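Local coordinates for Myo-inositol-1-phosphate synthase-related protein (PDB 3CIN) that binds nicotinamide-adenine-dinucleotide in a Rossmann-type domain and is related in sequence to the myo-inositol-1-phosphate synthases, at residues 65-68 and 69-72; 76-79 and 80-84. All coordinates share one frame; numbering follows the deposited sequence.

Contact 1: residues 65-68 and 69-72; sequences DVDR and AKIG. With NAD (nicotinamide-adenine-dinucleotide), chain F.
The carboxylate of D67 takes the backbone N-H of A69 from above its plane, 45° out, through OD1 (N to OD1, 2.9 Å), while at its other corner OD2 accepts a hydrogen bond from a water that K70 NZ and both adenosine ribose hydroxyls of the NAD also hold. The second flat group, the D65 carboxylate, spends one oxygen on each of those hydroxyls: OD1 accepts from NAD O2B at 2.6 Å and OD2 from NAD O3B at 2.7 Å. On its anti side D65 OD1 also receives the N-H groups of V66 and D67, the latter closing an Asx turn, so three donors hold this oxygen. The V66 methyls CG1 and CG2 lie against the adenine, with CG1 3.6 Å from NAD N1A.

K70 crosses D67 obliquely. Its chain is extended beyond CG, long enough to lay CD 3.8 Å from D65 OD2 and carry NZ to NAD O3B at 2.8 Å. The nearby carboxylates probably stabilise its charge. In the turn itself, D67 O accepts two backbone hydrogen bonds, from I71 N nearly head-on (C=O...N 171°) and from K70 N well above the carbonyl plane. R68 forms a salt bridge with E110.

An acidic residue at the end of the second strand, gripping the adenosine ribose, is a hallmark of NAD-binding Rossmann folds. Here the turn leaves strand 58-65 and leads to helix 75-82.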
ATOM      1  N   ASP A  65     -38.448   7.892   8.715  1.00 27.83           N
ATOM      2  CA  ASP A  65     -37.836   6.573   8.707  1.00 28.87           C
ATOM      3  C   ASP A  65     -38.945   5.507   8.631  1.00 29.84           C
ATOM      4  O   ASP A  65     -40.138   5.837   8.592  1.00 30.79           O
ATOM      5  CB  ASP A  65     -36.925   6.386   9.948  1.00 29.54           C
ATOM      6  CG  ASP A  65     -35.698   5.559   9.657  1.00 31.97           C
ATOM      7  OD1 ASP A  65     -35.845   4.322   9.535  1.00 30.85           O
ATOM      8  OD2 ASP A  65     -34.585   6.146   9.534  1.00 29.40           O
ATOM      9  N   VAL A  66     -38.519   4.252   8.583  1.00 27.42           N
ATOM     10  CA  VAL A  66     -39.418   3.133   8.632  1.00 27.22           C
ATOM     11  C   VAL A  66     -39.070   2.221   9.781  1.00 29.22           C
ATOM     12  O   VAL A  66     -39.789   1.288  10.027  1.00 29.48           O
ATOM     13  CB  VAL A  66     -39.452   2.359   7.298  1.00 26.54           C
ATOM     14  CG1 VAL A  66     -40.055   3.244   6.206  1.00 29.84           C
ATOM     15  CG2 VAL A  66     -38.107   1.898   6.940  1.00 27.67           C
ATOM     16  N   ASP A  67     -37.972   2.497  10.492  1.00 30.11           N
ATOM     17  CA  ASP A  67     -37.588   1.732  11.659  1.00 29.68           C
ATOM     18  C   ASP A  67     -38.485   2.028  12.848  1.00 33.17           C
ATOM     19  O   ASP A  67     -38.606   3.167  13.316  1.00 31.40           O
ATOM     20  CB  ASP A  67     -36.136   2.053  11.964  1.00 27.80           C
ATOM     21  CG  ASP A  67     -35.504   1.108  12.964  1.00 30.14           C
ATOM     22  OD1 ASP A  67     -36.223   0.422  13.729  1.00 29.69           O
ATOM     23  OD2 ASP A  67     -34.233   1.090  12.984  1.00 35.03           O
ATOM     24  N   ARG A  68     -39.138   0.984  13.356  1.00 31.43           N
ATOM     25  CA  ARG A  68     -40.052   1.146  14.455  1.00 34.82           C
ATOM     26  C   ARG A  68     -39.320   1.647  15.707  1.00 35.28           C
ATOM     27  O   ARG A  68     -39.914   2.312  16.539  1.00 34.60           O
ATOM     28  CB  ARG A  68     -40.748  -0.197  14.758  1.00 36.73           C
ATOM     29  CG  ARG A  68     -41.950  -0.091  15.691  1.00 44.33           C
ATOM     30  CD  ARG A  68     -41.721  -0.740  17.016  1.00 65.15           C
ATOM     31  NE  ARG A  68     -42.556  -1.921  17.206  1.00 72.98           N
ATOM     32  CZ  ARG A  68     -43.884  -1.893  17.347  1.00 78.78           C
ATOM     33  NH1 ARG A  68     -44.559  -0.743  17.297  1.00 81.58           N
ATOM     34  NH2 ARG A  68     -44.549  -3.034  17.529  1.00 77.22           N
ATOM     35  N   ALA A  69     -38.042   1.305  15.817  1.00 34.41           N
ATOM     36  CA  ALA A  69     -37.170   1.785  16.908  1.00 33.66           C
ATOM     37  C   ALA A  69     -36.897   3.303  16.844  1.00 32.60           C
ATOM     38  O   ALA A  69     -36.568   3.893  17.868  1.00 32.99           O
ATOM     39  CB  ALA A  69     -35.841   0.986  16.946  1.00 33.84           C
ATOM     40  N   LYS A  70     -37.043   3.924  15.664  1.00 27.93           N
ATOM     41  CA  LYS A  70     -36.773   5.353  15.464  1.00 28.23           C
ATOM     42  C   LYS A  70     -38.019   6.207  15.363  1.00 29.55           C
ATOM     43  O   LYS A  70     -38.008   7.354  15.785  1.00 29.97           O
ATOM     44  CB  LYS A  70     -35.902   5.572  14.230  1.00 28.77           C
ATOM     45  CG  LYS A  70     -34.551   4.915  14.327  1.00 28.05           C
ATOM     46  CD  LYS A  70     -33.699   5.168  13.145  1.00 28.99           C
ATOM     47  CE  LYS A  70     -32.252   4.627  13.312  1.00 32.89           C
ATOM     48  NZ  LYS A  70     -31.419   4.755  12.070  1.00 29.39           N
ATOM     49  N   ILE A  71     -39.101   5.678  14.772  1.00 30.01           N
ATOM     50  CA  ILE A  71     -40.311   6.474  14.540  1.00 30.33           C
ATOM     51  C   ILE A  71     -40.875   6.942  15.886  1.00 30.17           C
ATOM     52  O   ILE A  71     -41.088   6.145  16.779  1.00 30.68           O
ATOM     53  CB  ILE A  71     -41.369   5.713  13.718  1.00 28.19           C
ATOM     54  CG1 ILE A  71     -40.873   5.540  12.275  1.00 30.59           C
ATOM     55  CG2 ILE A  71     -42.728   6.501  13.728  1.00 29.82           C
ATOM     56  CD1 ILE A  71     -41.555   4.366  11.582  1.00 29.26           C
ATOM     57  N   GLY A  72     -41.095   8.245  16.012  1.00 31.70           N
ATOM     58  CA  GLY A  72     -41.626   8.856  17.231  1.00 31.22           C
ATOM     59  C   GLY A  72     -40.581   9.368  18.197  1.00 33.98           C
ATOM     60  O   GLY A  72     -40.945  10.041  19.184  1.00 33.60           O
TER
HETATM   61  PA  NAD F 400     -27.907   3.637   7.107  1.00 30.21           P
HETATM   62  O1A NAD F 400     -27.088   3.968   8.326  1.00 30.14           O
HETATM   63  O2A NAD F 400     -28.399   2.223   7.133  1.00 32.40           O
HETATM   64  O5B NAD F 400     -29.161   4.577   7.175  1.00 29.79           O
HETATM   65  C5B NAD F 400     -30.283   4.357   6.323  1.00 33.91           C
HETATM   66  C4B NAD F 400     -31.516   4.828   7.073  1.00 31.32           C
HETATM   67  O4B NAD F 400     -32.618   4.844   6.180  1.00 31.01           O
HETATM   68  C3B NAD F 400     -31.919   3.958   8.258  1.00 31.00           C
HETATM   69  O3B NAD F 400     -32.266   4.749   9.382  1.00 28.33           O
HETATM   70  C2B NAD F 400     -33.138   3.201   7.746  1.00 33.16           C
HETATM   71  O2B NAD F 400     -33.939   2.707   8.785  1.00 29.18           O
HETATM   72  C1B NAD F 400     -33.757   4.256   6.857  1.00 30.92           C
HETATM   73  N9A NAD F 400     -34.676   3.756   5.831  1.00 26.88           N
HETATM   74  C8A NAD F 400     -34.478   2.596   5.089  1.00 28.52           C
HETATM   75  N7A NAD F 400     -35.481   2.558   4.147  1.00 29.18           N
HETATM   76  C5A NAD F 400     -36.277   3.662   4.330  1.00 28.23           C
HETATM   77  C6A NAD F 400     -37.470   4.074   3.731  1.00 30.78           C
HETATM   78  N6A NAD F 400     -38.043   3.402   2.683  1.00 31.10           N
HETATM   79  N1A NAD F 400     -37.996   5.283   4.140  1.00 26.93           N
HETATM   80  C2A NAD F 400     -37.397   6.002   5.159  1.00 28.62           C
HETATM   81  N3A NAD F 400     -36.264   5.568   5.816  1.00 26.17           N
HETATM   82  C4A NAD F 400     -35.739   4.403   5.385  1.00 26.24           C
HETATM   83  O3  NAD F 400     -27.107   3.953   5.787  1.00 28.15           O
HETATM   84  PN  NAD F 400     -26.142   5.180   5.560  1.00 29.79           P
HETATM   85  O1N NAD F 400     -24.740   4.695   5.712  1.00 31.96           O
HETATM   86  O2N NAD F 400     -26.658   6.395   6.257  1.00 29.80           O
HETATM   87  O5D NAD F 400     -26.309   5.399   3.991  1.00 31.31           O
HETATM   88  C5D NAD F 400     -27.480   5.990   3.478  1.00 32.51           C
HETATM   89  C4D NAD F 400     -27.542   5.871   1.959  1.00 31.50           C
HETATM   90  O4D NAD F 400     -26.530   6.669   1.411  1.00 31.31           O
HETATM   91  C3D NAD F 400     -27.379   4.469   1.392  1.00 30.99           C
HETATM   92  O3D NAD F 400     -28.242   4.303   0.238  1.00 34.51           O
HETATM   93  C2D NAD F 400     -25.940   4.505   0.901  1.00 33.56           C
HETATM   94  O2D NAD F 400     -25.724   3.608  -0.193  1.00 38.87           O
HETATM   95  C1D NAD F 400     -25.860   5.936   0.419  1.00 33.24           C
HETATM   96  N1N NAD F 400     -24.486   6.419   0.298  1.00 36.64           N
HETATM   97  C2N NAD F 400     -23.695   6.452   1.374  1.00 35.64           C
HETATM   98  C3N NAD F 400     -22.391   6.971   1.153  1.00 42.39           C
HETATM   99  C7N NAD F 400     -21.586   7.262   2.335  1.00 41.61           C
HETATM  100  O7N NAD F 400     -22.127   6.898   3.536  1.00 48.49           O
HETATM  101  N7N NAD F 400     -20.392   7.863   2.204  1.00 57.75           N
HETATM  102  C4N NAD F 400     -21.956   7.393  -0.088  1.00 43.86           C
HETATM  103  C5N NAD F 400     -22.787   7.331  -1.169  1.00 51.05           C
HETATM  104  C6N NAD F 400     -24.083   6.848  -0.940  1.00 38.95           C
HETATM  105  O   HOH W   1     -32.584   2.282  11.125  1.00 27.42           O
HETATM  106  O   HOH W   2     -42.123   3.625  16.673  1.00 33.71           O

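Contact 2: residues 76-79 and 80-84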
ATOM      1  N   SER A  76     -32.784  14.331  17.946  1.00 29.29           N
ATOM      2  CA  SER A  76     -31.635  14.293  18.869  1.00 28.01           C
ATOM      3  C   SER A  76     -31.325  12.923  19.482  1.00 30.12           C
ATOM      4  O   SER A  76     -30.154  12.573  19.639  1.00 31.13           O
ATOM      5  CB  SER A  76     -31.812  15.320  19.993  1.00 31.88           C
ATOM      6  OG  SER A  76     -33.000  15.049  20.712  1.00 30.27           O
ATOM      7  N   GLU A  77     -32.367  12.163  19.822  1.00 28.38           N
ATOM      8  CA  GLU A  77     -32.215  10.842  20.473  1.00 32.45           C
ATOM      9  C   GLU A  77     -31.581   9.844  19.494  1.00 29.62           C
ATOM     10  O   GLU A  77     -30.729   9.030  19.886  1.00 30.96           O
ATOM     11  CB  GLU A  77     -33.574  10.303  20.943  1.00 31.23           C
ATOM     12  CG  GLU A  77     -34.301  11.177  21.967  1.00 44.67           C
ATOM     13  CD  GLU A  77     -35.636  10.592  22.529  1.00 46.22           C
ATOM     14  OE1 GLU A  77     -36.771  10.753  21.935  1.00 37.71           O
ATOM     15  OE2 GLU A  77     -35.545  10.030  23.654  1.00 65.10           O
ATOM     16  N   VAL A  78     -31.958   9.957  18.228  1.00 29.48           N
ATOM     17  CA  VAL A  78     -31.429   9.100  17.173  1.00 28.70           C
ATOM     18  C   VAL A  78     -30.029   9.544  16.792  1.00 30.38           C
ATOM     19  O   VAL A  78     -29.105   8.712  16.701  1.00 34.66           O
ATOM     20  CB  VAL A  78     -32.366   9.055  15.955  1.00 30.48           C
ATOM     21  CG1 VAL A  78     -31.726   8.286  14.789  1.00 31.39           C
ATOM     22  CG2 VAL A  78     -33.702   8.393  16.430  1.00 33.57           C
ATOM     23  N   VAL A  79     -29.845  10.846  16.581  1.00 29.18           N
ATOM     24  CA  VAL A  79     -28.483  11.378  16.263  1.00 30.59           C
ATOM     25  C   VAL A  79     -27.438  10.969  17.333  1.00 29.18           C
ATOM     26  O   VAL A  79     -26.325  10.520  16.967  1.00 30.48           O
ATOM     27  CB  VAL A  79     -28.525  12.922  15.971  1.00 27.04           C
ATOM     28  CG1 VAL A  79     -27.129  13.475  15.792  1.00 29.97           C
ATOM     29  CG2 VAL A  79     -29.357  13.192  14.699  1.00 25.48           C
ATOM     30  N   LYS A  80     -27.783  11.039  18.633  1.00 28.93           N
ATOM     31  CA  LYS A  80     -26.853  10.650  19.699  1.00 30.43           C
ATOM     32  C   LYS A  80     -26.449   9.187  19.635  1.00 30.88           C
ATOM     33  O   LYS A  80     -25.379   8.837  20.107  1.00 29.84           O
ATOM     34  CB  LYS A  80     -27.439  10.935  21.055  1.00 32.84           C
ATOM     35  CG  LYS A  80     -26.511  10.793  22.244  1.00 32.43           C
ATOM     36  CD  LYS A  80     -27.310  10.837  23.541  1.00 36.17           C
ATOM     37  CE  LYS A  80     -26.539  11.461  24.717  1.00 42.13           C
ATOM     38  NZ  LYS A  80     -25.076  11.599  24.564  1.00 43.41           N
ATOM     39  N   GLN A  81     -27.273   8.330  19.047  1.00 32.90           N
ATOM     40  CA  GLN A  81     -26.874   6.949  18.871  1.00 35.78           C
ATOM     41  C   GLN A  81     -25.688   6.861  17.945  1.00 35.08           C
ATOM     42  O   GLN A  81     -24.924   5.933  18.061  1.00 38.60           O
ATOM     43  CB  GLN A  81     -28.018   6.095  18.313  1.00 37.98           C
ATOM     44  CG  GLN A  81     -29.202   5.945  19.266  1.00 42.16           C
ATOM     45  CD  GLN A  81     -30.470   5.431  18.570  1.00 46.11           C
ATOM     46  OE1 GLN A  81     -30.403   4.745  17.543  1.00 52.07           O
ATOM     47  NE2 GLN A  81     -31.639   5.778  19.132  1.00 50.59           N
ATOM     48  N   TYR A  82     -25.551   7.794  16.995  1.00 31.24           N
ATOM     49  CA  TYR A  82     -24.411   7.776  16.064  1.00 31.20           C
ATOM     50  C   TYR A  82     -23.228   8.635  16.539  1.00 34.71           C
ATOM     51  O   TYR A  82     -22.050   8.265  16.344  1.00 34.20           O
ATOM     52  CB  TYR A  82     -24.853   8.238  14.655  1.00 32.24           C
ATOM     53  CG  TYR A  82     -25.844   7.296  14.042  1.00 27.97           C
ATOM     54  CD1 TYR A  82     -25.434   6.214  13.299  1.00 29.57           C
ATOM     55  CD2 TYR A  82     -27.213   7.502  14.186  1.00 34.77           C
ATOM     56  CE1 TYR A  82     -26.335   5.326  12.756  1.00 30.09           C
ATOM     57  CE2 TYR A  82     -28.136   6.621  13.620  1.00 35.65           C
ATOM     58  CZ  TYR A  82     -27.677   5.527  12.896  1.00 33.99           C
ATOM     59  OH  TYR A  82     -28.535   4.606  12.299  1.00 33.04           O
ATOM     60  N   TRP A  83     -23.553   9.761  17.184  1.00 31.90           N
ATOM     61  CA  TRP A  83     -22.572  10.733  17.685  1.00 31.70           C
ATOM     62  C   TRP A  83     -22.900  11.109  19.098  1.00 33.12           C
ATOM     63  O   TRP A  83     -23.760  11.958  19.365  1.00 29.47           O
ATOM     64  CB  TRP A  83     -22.586  11.973  16.787  1.00 32.30           C
ATOM     65  CG  TRP A  83     -22.188  11.649  15.433  1.00 35.36           C
ATOM     66  CD1 TRP A  83     -23.007  11.465  14.367  1.00 32.65           C
ATOM     67  CD2 TRP A  83     -20.861  11.423  14.976  1.00 32.71           C
ATOM     68  NE1 TRP A  83     -22.273  11.157  13.264  1.00 34.61           N
ATOM     69  CE2 TRP A  83     -20.951  11.114  13.603  1.00 32.84           C
ATOM     70  CE3 TRP A  83     -19.600  11.469  15.582  1.00 39.10           C
ATOM     71  CZ2 TRP A  83     -19.849  10.861  12.822  1.00 39.17           C
ATOM     72  CZ3 TRP A  83     -18.480  11.207  14.789  1.00 41.58           C
ATOM     73  CH2 TRP A  83     -18.627  10.904  13.422  1.00 38.76           C
ATOM     74  N   ASN A  84     -22.227  10.426  20.022  1.00 32.66           N
ATOM     75  CA  ASN A  84     -22.567  10.476  21.434  1.00 35.47           C
ATOM     76  C   ASN A  84     -22.385  11.865  22.052  1.00 32.32           C
ATOM     77  O   ASN A  84     -22.913  12.138  23.125  1.00 35.33           O
ATOM     78  CB  ASN A  84     -21.697   9.466  22.174  1.00 35.87           C
ATOM     79  CG  ASN A  84     -22.064   9.335  23.615  1.00 39.95           C
ATOM     80  OD1 ASN A  84     -21.317   9.751  24.491  1.00 55.42           O
ATOM     81  ND2 ASN A  84     -23.231   8.777  23.873  1.00 42.99           N
TER
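S76 O accepts the N-H of K80 across one regular helical turn, whereas V79 O accepts both Y82 N and W83 N as helix 75-82 runs out. This helix is the connection of a beta-alpha-beta unit in the Rossmann-type domain, linking strand 58-65 to strand 96-97. The two bonds to V79 O differ: W83 N lies in the carbonyl plane at 2.9 Å, while Y82 N sits above that plane, 52° out of it. One residue earlier, V78 O takes a weak bond from Q81 N.

The side chains of V78 and Y82, one turn apart, leave the helix in the same direction. V78 has CG1 anti to its backbone N (chi1 173°), which turns this methyl to the Y82 ring, 4.1 Å from CE2. Y82 CD2 also rests 3.4 Å from V78 O, and V79 O faces the rim of the ring, close to the ring plane. Helix 23-36 packs against V79, Y82 and W83, with A30 meeting both V79 and W83; W83 also meets N314 of the second subunit, and its NE1 is hydrogen-bonded to T27 OG1. Elsewhere on the helix, K80 forms a salt bridge with D87. The aliphatic part of Q81 runs back along the helix surface, with CB 3.3 Å from V78 O and CG 3.5 Å from E77 O.

How the contacts relate
Contacts 1 and 2 follow each other along the chain, their centres about 14 Å apart, and illustrate how residues bonded to a cofactor can be backed by others: contact 1 bonds the NAD directly, while contact 2 mostly supports it, the Y82 side chain coming within about 4 Å of the cofactor. K70 of contact 1 joins them: its NZ probably hydrogen-bonds to Y82 OH at 2.9 Å, while K70 CE packs on V78 CG1 at 4.0 Å. The Q21 backbone adds another acceptor to K70 NZ and a donor to D65, tying the region to the probable glycine-rich turn. D65, V66, D67 and K70 meet the adenosine end of the NAD, and Y82 and V78 probably help to position the lysine.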